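Local coordinates for protein antisigma-factor antagonist, STAS (Rhodobacter sphaeroides, PDB 3OIZ) that forms the STAS domain of a probable SulP-type membrane sulfate transporter, where it is likely to serve in regulation or protein-protein interaction, at residues R18-E23 with D45-D50; D33-F38 with L65-L70; I49-A54 with V79-M84. All blocks are in the same frame, centred on the assembly; numbering follows the deposited sequence.

Overall arrangement
All three contacts belong to one STAS domain, a mixed four-stranded sheet ordered 5-11, 17-23, 46-51, 78-82 with helices packed against it. Interaction 1 pairs the two middle strands, and interaction 3 pairs 46-51 with the outer strand 78-82; their centres are about 7 Å apart and they share Ile-49 and Asp-50. Interaction 2 joins helix 31-36 and the residues just after it to helix 59-74, its centre about 11 Å from that of interaction 1 and 12 Å from that of interaction 3. Along the chain strand and helix segments alternate, so the chain passes repeatedly between sheet and helices; Leu-65 and Val-69 join the two layers by packing on Ile-49 and Ile-81.

Interaction 1: R18-E23 with D45-D50; sequences RIYRVE and DRVVID
Residues 18-22 run parallel to residues 46-50, with strand axes 4.7 Å apart at closest approach and their directions only 13° from coincidence, and five backbone hydrogen bonds join them. Tyr-20 sits in the middle of the pairing: its N donates to Val-48 O at 2.8 Å, and its O accepts from Asp-50 N at the same distance of 2.8 Å. Further on, Val-22 N reaches Asp-50 O in a nearly straight bond of 176°, whereas the first bond, Arg-18 N to Arg-46 O, is longer at 3.2 Å and has its donor tilted from the carbonyl plane. A water lies within reach of Val-22 O and Asp-50 O and may bridge them.

These are the two central strands of the STAS sheet. Ile-19 and Arg-21 turn their backbone polar groups the other way, to Glu-10 and Thr-8 of the antiparallel strand 5-11. Tyr-20, Val-47 and Ile-49 stand on the face that helix 59-74 and Phe-38 cover. There Val-47 CG1 comes to the edge of the tyrosine ring, near its plane, 4.1 Å from Tyr-20 CD2, and the Tyr-20 hydroxyl is bonded to Asp-39 N. Val-22 joins this apolar row by setting CG2 4.0 Å from Ile-49 CG2.

On the opposite face Ile-19 and Val-48 lie side by side and point the same way, with Ile-19 CG1 3.9 Å from Val-48 CB. With chi1 -54° placing CG1 anti to the carbonyl carbon and CG2 anti to the N, both branches flank Val-48 CB. The aliphatic part of Arg-21 crosses Asp-50, but the charged groups do not meet: Arg-21 NE and Asp-50 OD2 stay 4.7 Å apart. Asp-50 OD1 is bonded to Ser-52 OG; the guanidinium is bridged to Glu-10, with Ile-19 CG2 by the rim of one face.

Interaction 2: D33-F38 with L65-L70; sequences DFMAAF and LDMAVL
Phe-34 brings ring atoms CE2 and CZ up to the backbone and side chain of Leu-65, with CE2 3.8 Å from Leu-65 N and CZ 4.0 Å from Leu-65 CD1. A chi1 of 172° sets the ring there, CG anti to the backbone N. Phe-38 fills in beside it: its CE2 sits over one face of the Phe-34 ring, 3.6 Å above the plane. The two rings converge on the small Ala-68 side chain, whose CB is 4.3 Å from Phe-34 CE2 and equally 4.3 Å from Phe-38 CE2. This is the compact, buried half, which also reaches Ile-49 of the sheet through Phe-38 and Leu-65.

The outer half is more open, Met-67 being exposed and Met-35 partly so, although their own contact is close. Selenomethionine Met-35, bent at chi2 and chi3, curls its methyl CE to within 3.7 Å of Met-67 CG, the two chains crossing at about a right angle. The rest of Met-67, also a selenomethionine, departs from Met-35 and lies on the surface.

The side-chain contacts are all apolar, and ring and methyl carbons near backbone nitrogens make no hydrogen bond; helix 31-36 with the turn after it, and helix 59-74, are probably held by burial.

Interaction 3: I49-A54 with V79-M84; sequences IDVSRA and VRIVGM
Val-51 N donates to Val-82 O at 2.8 Å, arriving almost in line with the carbonyl, and Ile-49 N donates to Arg-80 O at 2.9 Å. Between them Val-82 N reaches Ile-49 O at 3.0 Å from a different direction: the donor stands 36° above the carbonyl plane and so misses the lone pairs. Three bonds and bridges of Ile-49 with Ile-81 and Asp-50 with Val-82 define a parallel pair, the strand axes 15° apart.

Where the strand of Asp-50 turns, its carboxylate closes an Asx turn. OD1 is gripped twice, by Ser-52 N at 2.9 Å and by Ser-52 OG at 2.6 Å on its syn lone pair. The serine hydroxyl can reach because OG lies between the backbone N and the carbonyl carbon (chi1 62°). A type I turn from Val-51 to Ala-54, closed by Ala-54 N to Val-51 O, overlaps it. The other strand ends alongside at Gly-83, whose CA is 3.8 Å from Ser-52 CA. With no CB it can lie this close, since the position a CB would take falls on Ser-52 N; its positive phi also suits glycine, and it is the N-cap of helix 84-88.

Packing spreads from this corner. Val-82 CG1 rests 3.8 Å from Asp-50 OD2. On the other face Val-51 CG2 meets Ile-81 CG2 at 3.9 Å and also abuts the Val-82 and Gly-83 carbonyls, while Ile-49 is covered by Leu-65 of helix 59-74. That helix links the two strands in the chain, the beta-alpha-beta crossover arrangement of this domain.

The chemistry implies a division of labour: backbone bonds set the pairing, apolar branches seal the helix-facing side, and two donors on OD1 would probably stabilise the carboxylate's negative charge and help to hold the corner at residues 52-53.

Interaction 1: R18-E23 with D45-D50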
loop_
_atom_site.group_PDB
_atom_site.type_symbol
_atom_site.label_atom_id
_atom_site.label_comp_id
_atom_site.label_asym_id
_atom_site.label_seq_id
_atom_site.Cartn_x
_atom_site.Cartn_y
_atom_site.Cartn_z
ATOM N N ARG A 18 -7.419 8.601 3.912
ATOM C CA ARG A 18 -6.832 8.556 2.576
ATOM C C ARG A 18 -6.902 7.122 2.082
ATOM O O ARG A 18 -6.548 6.205 2.827
ATOM C CB ARG A 18 -5.375 9.016 2.580
ATOM C CG ARG A 18 -4.833 9.132 1.135
ATOM C CD ARG A 18 -3.474 9.817 1.005
ATOM N NE ARG A 18 -3.536 11.243 1.339
ATOM C CZ ARG A 18 -3.765 12.228 0.463
ATOM N NH1 ARG A 18 -3.992 11.987 -0.852
ATOM N NH2 ARG A 18 -3.760 13.472 0.906
ATOM N N ILE A 19 -7.379 6.927 0.858
ATOM C CA ILE A 19 -7.293 5.595 0.232
ATOM C C ILE A 19 -6.190 5.597 -0.782
ATOM O O ILE A 19 -6.175 6.446 -1.674
ATOM C CB ILE A 19 -8.622 5.196 -0.455
ATOM C CG1 ILE A 19 -9.773 5.312 0.570
ATOM C CG2 ILE A 19 -8.458 3.795 -1.132
ATOM C CD1 ILE A 19 -11.199 5.221 -0.039
ATOM N N TYR A 20 -5.265 4.644 -0.648
ATOM C CA TYR A 20 -4.212 4.442 -1.637
ATOM C C TYR A 20 -4.618 3.277 -2.524
ATOM O O TYR A 20 -5.037 2.245 -2.025
ATOM C CB TYR A 20 -2.932 4.101 -0.917
ATOM C CG TYR A 20 -2.200 5.272 -0.303
ATOM C CD1 TYR A 20 -1.255 5.994 -1.044
ATOM C CD2 TYR A 20 -2.467 5.688 1.019
ATOM C CE1 TYR A 20 -0.567 7.092 -0.470
ATOM C CE2 TYR A 20 -1.785 6.767 1.585
ATOM C CZ TYR A 20 -0.830 7.456 0.844
ATOM O OH TYR A 20 -0.155 8.533 1.385
ATOM N N ARG A 21 -4.469 3.420 -3.837
ATOM C CA ARG A 21 -4.829 2.377 -4.777
ATOM C C ARG A 21 -3.541 1.947 -5.476
ATOM O O ARG A 21 -2.903 2.739 -6.159
ATOM C CB ARG A 21 -5.903 2.866 -5.771
ATOM C CG ARG A 21 -7.272 3.030 -5.040
ATOM C CD ARG A 21 -8.430 3.387 -6.018
ATOM N NE ARG A 21 -9.634 3.713 -5.247
ATOM C CZ ARG A 21 -9.974 4.947 -4.865
ATOM N NH1 ARG A 21 -9.208 5.993 -5.189
ATOM N NH2 ARG A 21 -11.079 5.154 -4.156
ATOM N N VAL A 22 -3.168 0.689 -5.283
ATOM C CA VAL A 22 -1.967 0.154 -5.877
ATOM C C VAL A 22 -2.368 -0.748 -7.054
ATOM O O VAL A 22 -3.276 -1.600 -6.937
ATOM C CB VAL A 22 -1.221 -0.712 -4.817
ATOM C CG1 VAL A 22 0.097 -1.145 -5.377
ATOM C CG2 VAL A 22 -0.999 0.046 -3.466
ATOM N N GLU A 23 -1.699 -0.579 -8.193
ATOM C CA GLU A 23 -1.967 -1.430 -9.377
ATOM C C GLU A 23 -0.689 -1.882 -10.044
ATOM O O GLU A 23 0.310 -1.166 -10.023
ATOM C CB GLU A 23 -2.843 -0.723 -10.414
ATOM C CG GLU A 23 -2.281 0.579 -10.890
ATOM C CD GLU A 23 -1.261 0.454 -12.033
ATOM O OE1 GLU A 23 -1.025 -0.660 -12.587
ATOM O OE2 GLU A 23 -0.671 1.502 -12.378
ATOM N N ASP A 45 -6.985 9.880 10.337
ATOM C CA ASP A 45 -7.616 8.912 11.251
ATOM C C ASP A 45 -7.607 7.511 10.651
ATOM O O ASP A 45 -7.497 6.529 11.369
ATOM C CB ASP A 45 -9.034 9.327 11.550
ATOM C CG ASP A 45 -9.106 10.584 12.402
ATOM O OD1 ASP A 45 -8.124 10.947 13.102
ATOM O OD2 ASP A 45 -10.158 11.212 12.351
ATOM N N ARG A 46 -7.735 7.418 9.327
ATOM C CA ARG A 46 -7.870 6.107 8.660
ATOM C C ARG A 46 -7.089 6.096 7.374
ATOM O O ARG A 46 -7.015 7.101 6.681
ATOM C CB ARG A 46 -9.336 5.792 8.361
ATOM C CG ARG A 46 -10.163 5.583 9.609
ATOM C CD ARG A 46 -11.676 5.392 9.309
ATOM N NE ARG A 46 -12.235 6.422 8.424
ATOM C CZ ARG A 46 -12.584 7.644 8.812
ATOM N NH1 ARG A 46 -12.445 8.017 10.088
ATOM N NH2 ARG A 46 -13.096 8.488 7.928
ATOM N N VAL A 47 -6.512 4.937 7.060
ATOM C CA VAL A 47 -5.861 4.727 5.793
ATOM C C VAL A 47 -6.387 3.415 5.245
ATOM O O VAL A 47 -6.455 2.412 5.969
ATOM C CB VAL A 47 -4.309 4.678 5.939
ATOM C CG1 VAL A 47 -3.650 4.247 4.628
ATOM C CG2 VAL A 47 -3.789 6.034 6.388
ATOM N N VAL A 48 -6.728 3.407 3.965
ATOM C CA VAL A 48 -7.038 2.159 3.269
ATOM C C VAL A 48 -5.934 1.956 2.238
ATOM O O VAL A 48 -5.613 2.885 1.487
ATOM C CB VAL A 48 -8.397 2.256 2.564
ATOM C CG1 VAL A 48 -8.673 0.973 1.741
ATOM C CG2 VAL A 48 -9.491 2.539 3.590
ATOM N N ILE A 49 -5.365 0.749 2.184
ATOM C CA ILE A 49 -4.445 0.407 1.075
ATOM C C ILE A 49 -5.112 -0.666 0.236
ATOM O O ILE A 49 -5.285 -1.813 0.683
ATOM C CB ILE A 49 -3.061 -0.032 1.577
ATOM C CG1 ILE A 49 -2.450 1.041 2.513
ATOM C CG2 ILE A 49 -2.109 -0.340 0.391
ATOM C CD1 ILE A 49 -1.111 0.587 3.074
ATOM N N ASP A 50 -5.487 -0.281 -0.984
ATOM C CA ASP A 50 -6.264 -1.127 -1.865
ATOM C C ASP A 50 -5.285 -1.778 -2.824
ATOM O O ASP A 50 -4.735 -1.106 -3.709
ATOM C CB ASP A 50 -7.325 -0.293 -2.611
ATOM C CG ASP A 50 -8.228 -1.140 -3.510
ATOM O OD1 ASP A 50 -7.798 -2.172 -4.051
ATOM O OD2 ASP A 50 -9.388 -0.734 -3.701
HETATM O O HOH W 1 -5.834 -1.727 -6.379
#

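Interaction 2: D33-F38 with L65-L70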
loop_
_atom_site.group_PDB
_atom_site.type_symbol
_atom_site.label_atom_id
_atom_site.label_comp_id
_atom_site.label_asym_id
_atom_site.label_seq_id
_atom_site.Cartn_x
_atom_site.Cartn_y
_atom_site.Cartn_z
ATOM N N ASP A 33 10.792 1.837 -3.988
ATOM C CA ASP A 33 9.858 2.675 -4.735
ATOM C C ASP A 33 8.462 2.570 -4.167
ATOM O O ASP A 33 7.740 3.583 -4.063
ATOM C CB ASP A 33 9.846 2.260 -6.214
ATOM C CG ASP A 33 11.240 2.164 -6.791
ATOM O OD1 ASP A 33 11.630 3.141 -7.430
ATOM O OD2 ASP A 33 11.964 1.124 -6.599
ATOM N N PHE A 34 8.065 1.345 -3.800
ATOM C CA PHE A 34 6.751 1.132 -3.196
ATOM C C PHE A 34 6.622 1.947 -1.886
ATOM O O PHE A 34 5.612 2.643 -1.658
ATOM C CB PHE A 34 6.551 -0.375 -2.980
ATOM C CG PHE A 34 5.330 -0.712 -2.206
ATOM C CD1 PHE A 34 4.086 -0.826 -2.846
ATOM C CD2 PHE A 34 5.418 -0.962 -0.838
ATOM C CE1 PHE A 34 2.912 -1.144 -2.091
ATOM C CE2 PHE A 34 4.284 -1.294 -0.096
ATOM C CZ PHE A 34 3.028 -1.400 -0.710
HETATM N N MSE A 35 7.611 1.837 -1.005
HETATM C CA MSE A 35 7.592 2.608 0.259
HETATM C C MSE A 35 7.488 4.115 0.033
HETATM O O MSE A 35 6.725 4.796 0.733
HETATM C CB MSE A 35 8.819 2.291 1.140
HETATM C CG MSE A 35 8.911 0.826 1.579
HETATM SE SE MSE A 35 7.359 0.132 2.479
HETATM C CE MSE A 35 7.523 1.112 4.111
ATOM N N ALA A 36 8.189 4.617 -0.985
ATOM C CA ALA A 36 8.240 6.035 -1.259
ATOM C C ALA A 36 6.916 6.576 -1.761
ATOM O O ALA A 36 6.735 7.819 -1.819
ATOM C CB ALA A 36 9.300 6.303 -2.266
ATOM N N ALA A 37 6.009 5.668 -2.142
ATOM C CA ALA A 37 4.675 6.082 -2.605
ATOM C C ALA A 37 3.767 6.648 -1.500
ATOM O O ALA A 37 2.782 7.345 -1.791
ATOM C CB ALA A 37 3.981 4.959 -3.327
ATOM N N PHE A 38 4.077 6.361 -0.243
ATOM C CA PHE A 38 3.152 6.695 0.860
ATOM C C PHE A 38 3.655 7.898 1.679
ATOM O O PHE A 38 4.855 8.054 1.923
ATOM C CB PHE A 38 2.972 5.468 1.778
ATOM C CG PHE A 38 2.445 4.271 1.060
ATOM C CD1 PHE A 38 1.071 4.107 0.889
ATOM C CD2 PHE A 38 3.309 3.296 0.563
ATOM C CE1 PHE A 38 0.555 2.992 0.196
ATOM C CE2 PHE A 38 2.816 2.176 -0.142
ATOM C CZ PHE A 38 1.443 2.010 -0.322
ATOM N N LEU A 65 4.510 -4.353 2.147
ATOM C CA LEU A 65 3.126 -3.917 2.413
ATOM C C LEU A 65 2.870 -3.889 3.930
ATOM O O LEU A 65 2.277 -2.922 4.477
ATOM C CB LEU A 65 2.155 -4.866 1.687
ATOM C CG LEU A 65 0.652 -4.642 1.926
ATOM C CD1 LEU A 65 0.198 -3.232 1.523
ATOM C CD2 LEU A 65 -0.113 -5.749 1.119
ATOM N N ASP A 66 3.316 -4.946 4.609
ATOM C CA ASP A 66 3.103 -5.048 6.070
ATOM C C ASP A 66 3.790 -3.861 6.761
ATOM O O ASP A 66 3.258 -3.298 7.741
ATOM C CB ASP A 66 3.687 -6.341 6.609
ATOM C CG ASP A 66 2.883 -7.582 6.210
ATOM O OD1 ASP A 66 1.740 -7.453 5.693
ATOM O OD2 ASP A 66 3.438 -8.707 6.418
HETATM N N MSE A 67 4.986 -3.510 6.287
HETATM C CA MSE A 67 5.719 -2.385 6.859
HETATM C C MSE A 67 4.993 -1.055 6.624
HETATM O O MSE A 67 4.972 -0.195 7.525
HETATM C CB MSE A 67 7.168 -2.342 6.329
HETATM C CG MSE A 67 8.031 -1.243 6.954
HETATM SE SE MSE A 67 8.250 -1.478 8.871
HETATM C CE MSE A 67 9.648 -2.805 8.768
ATOM N N ALA A 68 4.407 -0.878 5.425
ATOM C CA ALA A 68 3.685 0.356 5.133
ATOM C C ALA A 68 2.493 0.430 6.107
ATOM O O ALA A 68 2.215 1.492 6.709
ATOM C CB ALA A 68 3.192 0.365 3.708
ATOM N N VAL A 69 1.778 -0.693 6.253
ATOM C CA VAL A 69 0.680 -0.760 7.220
ATOM C C VAL A 69 1.143 -0.400 8.643
ATOM O O VAL A 69 0.513 0.457 9.327
ATOM C CB VAL A 69 0.013 -2.148 7.208
ATOM C CG1 VAL A 69 -0.969 -2.271 8.414
ATOM C CG2 VAL A 69 -0.740 -2.367 5.840
ATOM N N LEU A 70 2.225 -1.042 9.088
ATOM C CA LEU A 70 2.740 -0.782 10.425
ATOM C C LEU A 70 3.100 0.700 10.606
ATOM O O LEU A 70 2.763 1.291 11.644
ATOM C CB LEU A 70 3.981 -1.653 10.693
ATOM C CG LEU A 70 4.613 -1.511 12.080
ATOM C CD1 LEU A 70 3.556 -1.765 13.173
ATOM C CD2 LEU A 70 5.738 -2.495 12.214
#

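Interaction 3: I49-A54 with V79-M84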
loop_
_atom_site.group_PDB
_atom_site.type_symbol
_atom_site.label_atom_id
_atom_site.label_comp_id
_atom_site.label_asym_id
_atom_site.label_seq_id
_atom_site.Cartn_x
_atom_site.Cartn_y
_atom_site.Cartn_z
ATOM N N ILE A 49 -5.365 0.749 2.184
ATOM C CA ILE A 49 -4.445 0.407 1.075
ATOM C C ILE A 49 -5.112 -0.666 0.236
ATOM O O ILE A 49 -5.285 -1.813 0.683
ATOM C CB ILE A 49 -3.061 -0.032 1.577
ATOM C CG1 ILE A 49 -2.450 1.041 2.513
ATOM C CG2 ILE A 49 -2.109 -0.340 0.391
ATOM C CD1 ILE A 49 -1.111 0.587 3.074
ATOM N N ASP A 50 -5.487 -0.281 -0.984
ATOM C CA ASP A 50 -6.264 -1.127 -1.865
ATOM C C ASP A 50 -5.285 -1.778 -2.824
ATOM O O ASP A 50 -4.735 -1.106 -3.709
ATOM C CB ASP A 50 -7.325 -0.293 -2.611
ATOM C CG ASP A 50 -8.228 -1.140 -3.510
ATOM O OD1 ASP A 50 -7.798 -2.172 -4.051
ATOM O OD2 ASP A 50 -9.388 -0.734 -3.701
ATOM N N VAL A 51 -5.069 -3.080 -2.659
ATOM C CA VAL A 51 -4.175 -3.821 -3.566
ATOM C C VAL A 51 -4.957 -4.787 -4.512
ATOM O O VAL A 51 -4.366 -5.680 -5.134
ATOM C CB VAL A 51 -3.074 -4.590 -2.763
ATOM C CG1 VAL A 51 -2.160 -3.586 -2.054
ATOM C CG2 VAL A 51 -3.705 -5.608 -1.762
ATOM N N SER A 52 -6.254 -4.565 -4.664
ATOM C CA SER A 52 -7.117 -5.466 -5.469
ATOM C C SER A 52 -6.670 -5.554 -6.908
ATOM O O SER A 52 -6.917 -6.569 -7.569
ATOM C CB SER A 52 -8.582 -5.008 -5.423
ATOM O OG SER A 52 -8.731 -3.707 -5.995
ATOM N N ARG A 53 -6.025 -4.484 -7.392
ATOM C CA ARG A 53 -5.582 -4.409 -8.782
ATOM C C ARG A 53 -4.074 -4.640 -8.926
ATOM O O ARG A 53 -3.470 -4.323 -9.968
ATOM C CB ARG A 53 -6.042 -3.102 -9.422
ATOM C CG ARG A 53 -7.556 -3.083 -9.369
ATOM C CD ARG A 53 -8.162 -2.010 -10.167
ATOM N NE ARG A 53 -9.616 -1.972 -9.982
ATOM C CZ ARG A 53 -10.445 -1.365 -10.837
ATOM N NH1 ARG A 53 -9.951 -0.770 -11.934
ATOM N NH2 ARG A 53 -11.755 -1.358 -10.613
ATOM N N ALA A 54 -3.467 -5.212 -7.885
ATOM C CA ALA A 54 -2.024 -5.457 -7.924
ATOM C C ALA A 54 -1.734 -6.950 -7.794
ATOM O O ALA A 54 -2.609 -7.726 -7.389
ATOM C CB ALA A 54 -1.363 -4.689 -6.750
ATOM N N VAL A 79 -5.790 1.245 9.994
ATOM C CA VAL A 79 -5.395 0.892 8.636
ATOM C C VAL A 79 -6.072 -0.402 8.238
ATOM O O VAL A 79 -6.139 -1.389 9.039
ATOM C CB VAL A 79 -3.862 0.701 8.496
ATOM C CG1 VAL A 79 -3.478 0.384 7.053
ATOM C CG2 VAL A 79 -3.086 1.947 9.010
ATOM N N ARG A 80 -6.587 -0.400 7.019
ATOM C CA ARG A 80 -7.101 -1.643 6.462
ATOM C C ARG A 80 -6.611 -1.889 5.051
ATOM O O ARG A 80 -6.474 -0.942 4.262
ATOM C CB ARG A 80 -8.612 -1.698 6.510
ATOM C CG ARG A 80 -9.378 -0.690 5.724
ATOM C CD ARG A 80 -10.887 -0.774 6.045
ATOM N NE ARG A 80 -11.702 0.140 5.221
ATOM C CZ ARG A 80 -12.271 -0.184 4.049
ATOM N NH1 ARG A 80 -12.135 -1.413 3.542
ATOM N NH2 ARG A 80 -12.988 0.723 3.378
ATOM N N ILE A 81 -6.409 -3.163 4.730
ATOM C CA ILE A 81 -6.019 -3.554 3.389
ATOM C C ILE A 81 -7.283 -4.050 2.694
ATOM O O ILE A 81 -8.074 -4.784 3.295
ATOM C CB ILE A 81 -4.966 -4.689 3.387
ATOM C CG1 ILE A 81 -3.651 -4.195 4.013
ATOM C CG2 ILE A 81 -4.673 -5.100 1.936
ATOM C CD1 ILE A 81 -2.517 -5.313 4.110
ATOM N N VAL A 82 -7.481 -3.631 1.448
ATOM C CA VAL A 82 -8.568 -4.135 0.586
ATOM C C VAL A 82 -7.924 -4.912 -0.537
ATOM O O VAL A 82 -6.911 -4.475 -1.099
ATOM C CB VAL A 82 -9.379 -2.965 -0.030
ATOM C CG1 VAL A 82 -10.317 -3.448 -1.152
ATOM C CG2 VAL A 82 -10.201 -2.260 1.053
ATOM N N GLY A 83 -8.472 -6.086 -0.874
ATOM C CA GLY A 83 -7.936 -6.816 -2.039
ATOM C C GLY A 83 -6.754 -7.729 -1.758
ATOM O O GLY A 83 -6.104 -8.161 -2.698
HETATM N N MSE A 84 -6.452 -8.000 -0.476
HETATM C CA MSE A 84 -5.325 -8.873 -0.156
HETATM C C MSE A 84 -5.452 -10.244 -0.798
HETATM O O MSE A 84 -4.453 -10.790 -1.265
HETATM C CB MSE A 84 -5.101 -8.992 1.354
HETATM C CG MSE A 84 -3.837 -9.779 1.732
HETATM SE SE MSE A 84 -2.287 -8.731 1.175
HETATM C CE MSE A 84 -0.815 -9.753 1.814
#